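LRA-12 (Uncultured bacterium, PDB 5AEB) is a class B3 di-zinc metallo-beta-lactamase that probably hydrolyses the beta-lactam ring of antibiotics, carbapenems among them. Local coordinates at residues A[111-114]-A[115-118]; A[160-163]-A[164-167]. All blocks are in the same frame, centred on the assembly; numbering follows the deposited sequence.

Interaction 1 (A[111-114]-A[115-118])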
loop_
_atom_site.group_PDB
_atom_site.type_symbol
_atom_site.label_atom_id
_atom_site.label_comp_id
_atom_site.label_asym_id
_atom_site.label_seq_id
_atom_site.Cartn_x
_atom_site.Cartn_y
_atom_site.Cartn_z
ATOM N N ALA A 111 4.232 10.987 8.316
ATOM C CA ALA A 111 3.555 11.071 9.626
ATOM C C ALA A 111 2.751 12.347 9.715
ATOM O O ALA A 111 1.596 12.315 10.144
ATOM C CB ALA A 111 4.549 10.988 10.774
ATOM N N THR A 112 3.368 13.443 9.267
ATOM C CA THR A 112 2.764 14.775 9.256
ATOM C C THR A 112 1.539 14.866 8.344
ATOM O O THR A 112 0.465 15.311 8.788
ATOM C CB THR A 112 3.804 15.862 8.873
ATOM O OG1 THR A 112 4.850 15.844 9.847
ATOM C CG2 THR A 112 3.186 17.284 8.912
ATOM N N VAL A 113 1.690 14.468 7.083
ATOM C CA VAL A 113 0.559 14.454 6.172
ATOM C C VAL A 113 -0.579 13.621 6.782
ATOM O O VAL A 113 -1.733 14.004 6.698
ATOM C CB VAL A 113 0.953 13.919 4.784
ATOM C CG1 VAL A 113 -0.277 13.665 3.935
ATOM C CG2 VAL A 113 1.865 14.913 4.074
ATOM N N MET A 114 -0.234 12.508 7.436
ATOM C CA MET A 114 -1.250 11.627 8.014
ATOM C C MET A 114 -1.990 12.293 9.165
ATOM O O MET A 114 -3.211 12.202 9.248
ATOM C CB MET A 114 -0.642 10.308 8.490
ATOM C CG MET A 114 -0.438 9.318 7.369
ATOM S SD MET A 114 0.539 7.874 7.848
ATOM C CE MET A 114 -0.589 6.980 8.925
ATOM N N ALA A 115 -1.229 12.955 10.030
ATOM C CA ALA A 115 -1.764 13.676 11.171
ATOM C C ALA A 115 -2.664 14.854 10.746
ATOM O O ALA A 115 -3.570 15.239 11.500
ATOM C CB ALA A 115 -0.624 14.140 12.076
ATOM N N ASP A 116 -2.449 15.420 9.557
ATOM C CA ASP A 116 -3.365 16.498 9.085
ATOM C C ASP A 116 -4.331 16.093 7.974
ATOM O O ASP A 116 -4.950 16.954 7.353
ATOM C CB ASP A 116 -2.625 17.793 8.700
ATOM C CG ASP A 116 -1.676 17.603 7.522
ATOM O OD1 ASP A 116 -2.020 16.891 6.526
ATOM O OD2 ASP A 116 -0.563 18.181 7.591
ATOM N N GLY A 117 -4.454 14.796 7.723
ATOM C CA GLY A 117 -5.397 14.326 6.711
ATOM C C GLY A 117 -5.112 14.768 5.278
ATOM O O GLY A 117 -6.032 14.809 4.442
ATOM N N GLY A 118 -3.852 15.090 4.980
ATOM C CA GLY A 118 -3.439 15.392 3.598
ATOM C C GLY A 118 -3.437 16.873 3.244
ATOM O O GLY A 118 -3.118 17.245 2.118
#

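Interaction 2 (A[160-163]-A[164-167]). With ZN (zinc ion), chain D.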
loop_
_atom_site.group_PDB
_atom_site.type_symbol
_atom_site.label_atom_id
_atom_site.label_comp_id
_atom_site.label_asym_id
_atom_site.label_seq_id
_atom_site.Cartn_x
_atom_site.Cartn_y
_atom_site.Cartn_z
ATOM N N GLY A 160 8.784 9.541 -2.887
ATOM C CA GLY A 160 8.645 10.253 -4.156
ATOM C C GLY A 160 7.183 10.413 -4.441
ATOM O O GLY A 160 6.698 11.535 -4.500
ATOM N N HIS A 161 6.485 9.285 -4.619
ATOM C CA HIS A 161 5.014 9.296 -4.724
ATOM C C HIS A 161 4.452 10.097 -3.570
ATOM O O HIS A 161 3.597 10.981 -3.782
ATOM C CB HIS A 161 4.408 7.904 -4.744
ATOM C CG HIS A 161 2.898 7.894 -5.017
ATOM N ND1 HIS A 161 2.384 7.964 -6.253
ATOM C CD2 HIS A 161 1.805 7.839 -4.144
ATOM C CE1 HIS A 161 1.045 7.958 -6.193
ATOM N NE2 HIS A 161 0.685 7.869 -4.894
ATOM N N THR A 162 4.912 9.782 -2.351
ATOM C CA THR A 162 4.704 10.635 -1.199
ATOM C C THR A 162 6.068 10.791 -0.533
ATOM O O THR A 162 7.028 10.075 -0.872
ATOM C CB THR A 162 3.597 10.142 -0.207
ATOM O OG1 THR A 162 3.977 8.895 0.407
ATOM C CG2 THR A 162 2.295 9.976 -0.893
ATOM N N LYS A 163 6.179 11.742 0.386
ATOM C CA LYS A 163 7.451 11.925 1.090
ATOM C C LYS A 163 7.808 10.667 1.925
ATOM O O LYS A 163 8.974 10.443 2.212
ATOM C CB LYS A 163 7.408 13.165 1.977
ATOM C CG LYS A 163 7.092 14.445 1.222
ATOM C CD LYS A 163 7.231 15.658 2.136
ATOM C CE LYS A 163 6.666 16.905 1.452
ATOM N NZ LYS A 163 7.519 18.092 1.753
ATOM N N GLY A 164 6.800 9.889 2.336
ATOM C CA GLY A 164 7.034 8.680 3.114
ATOM C C GLY A 164 6.500 7.409 2.466
ATOM O O GLY A 164 6.248 6.425 3.154
ATOM N N SER A 165 6.289 7.400 1.159
ATOM C CA SER A 165 5.778 6.168 0.569
ATOM C C SER A 165 6.820 5.045 0.734
ATOM O O SER A 165 8.046 5.296 0.822
ATOM C CB SER A 165 5.269 6.342 -0.874
ATOM O OG SER A 165 6.088 7.195 -1.649
ATOM N N CYS A 166 6.325 3.812 0.800
ATOM C CA CYS A 166 7.162 2.701 1.250
ATOM C C CYS A 166 6.617 1.368 0.772
ATOM O O CYS A 166 5.455 1.250 0.392
ATOM C CB CYS A 166 7.252 2.702 2.794
ATOM S SG CYS A 166 5.622 2.525 3.565
ATOM N N SER A 167 7.477 0.363 0.797
ATOM C CA SER A 167 7.089 -0.985 0.447
ATOM C C SER A 167 7.398 -1.875 1.674
ATOM O O SER A 167 8.135 -1.454 2.584
ATOM C CB SER A 167 7.911 -1.423 -0.765
ATOM O OG SER A 167 7.600 -0.626 -1.903
HETATM ZN ZN ZN D . -0.950 7.972 -4.227
HETATM O O HOH W 1 -2.502 7.076 -4.783
#

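Interaction 1 (A[111-114]-A[115-118])
Asp116 folds its carboxylate back over the last turn of helix 111-115, laying it beside the carbonyl oxygens of Thr112 and Val113. CG lies between the backbone N and the carbonyl carbon (chi1 63°), which turns the group toward the helix and brings OD2 to 4.1 Å from Thr112 CG2, the two side chains meeting at a slant. OD1 is 2.9 Å from Val113 O, an acceptor beside an acceptor; Gly118 N gives OD1 a weak hydrogen bond, which may ease this, and OD2 is held by the hydroxyl of Ser120. The helix ends here in a Schellman motif with Gly117, at positive phi, as its C-prime residue: Gly118 N reaches back to Val113 O at 2.9 Å, while Gly117 N meets Met114 O at 3.3 Å from above the carbonyl plane. Val113 CG1, anti to the backbone N (chi1 169°), lies alongside the turn, 3.6 Å from Gly118 CA. Ala115 CB lies 3.5 Å from Ala111 O on the helix backbone. Met114 heads the other way and packs on Leu104 and Ala106 of strand 103-107 and on Ala85, which in sequence sits between the zinc ligands Gln84 and His86.

Interaction 2 (A[160-163]-A[164-167])
Thr162 and Ser165 carry the hydrogen bonding of this tight turn. Thr162 N points almost straight at Ser165 OG (2.9 Å, N-H...O angle 166°), and OG also bonds to His158 O, so the serine hydroxyl joins the turn to the chain just before it. Ser165 OG takes this place because chi1, 40°, sets it between the backbone N and the carbonyl carbon. The return bond, Ser165 N to Thr162 O, is weak at 3.4 Å though nearly linear, and closes a type I beta turn over Lys163 and Gly164. Gly160 N, 2.7 Å from Thr162 O, grips the same carbonyl. Asp110 braces the turn from outside, bonding to Thr162 OG1 and more weakly to Gly164 N; Lys163 NZ is held by Ser200 O.

Van der Waals contacts add to this: Thr162 OG1 sits close against Ser165 CB at 3.1 Å, and His161 CB lies 3.6 Å from Ser165 OG.

Metal binding belongs to His161. With CG anti to the backbone N (chi1 -173°), its imidazole reaches away from the turn and NE2 meets the zinc ion at 1.8 Å. Gln84, His86 and a water 1.9 Å from the metal complete the coordination. A weak bond from ND1 to Thr188 O may help fix the ring's rotation, and the His86 ring meets it with the planes well inclined. This is the Zn1 site of the metallo-beta-lactamase fold, here with glutamine among its ligands, and the turn leads from its histidine into strand 166-173.

From the N terminus, the chain leaves strand 103-107 of the seven-stranded sheet and enters helix 111-115, where interaction 1 closes the helix end and turns the backbone into the loop toward strand 138-140. Interaction 2 opens later, in the loop after strand 151-157, and closes the turn into strand 166-173 of the five-stranded sheet. The two are in series, neither nested nor crossed. The centres of interactions 1 and 2 are 13 Å apart, and they do not touch. Asp110, immediately before helix 111-115, ties the start of that helix to the 160-167 turn. Interaction 2 contributes a zinc ligand, whereas interaction 1 lies behind His86, whose side chain is about 6 Å from that of Val113.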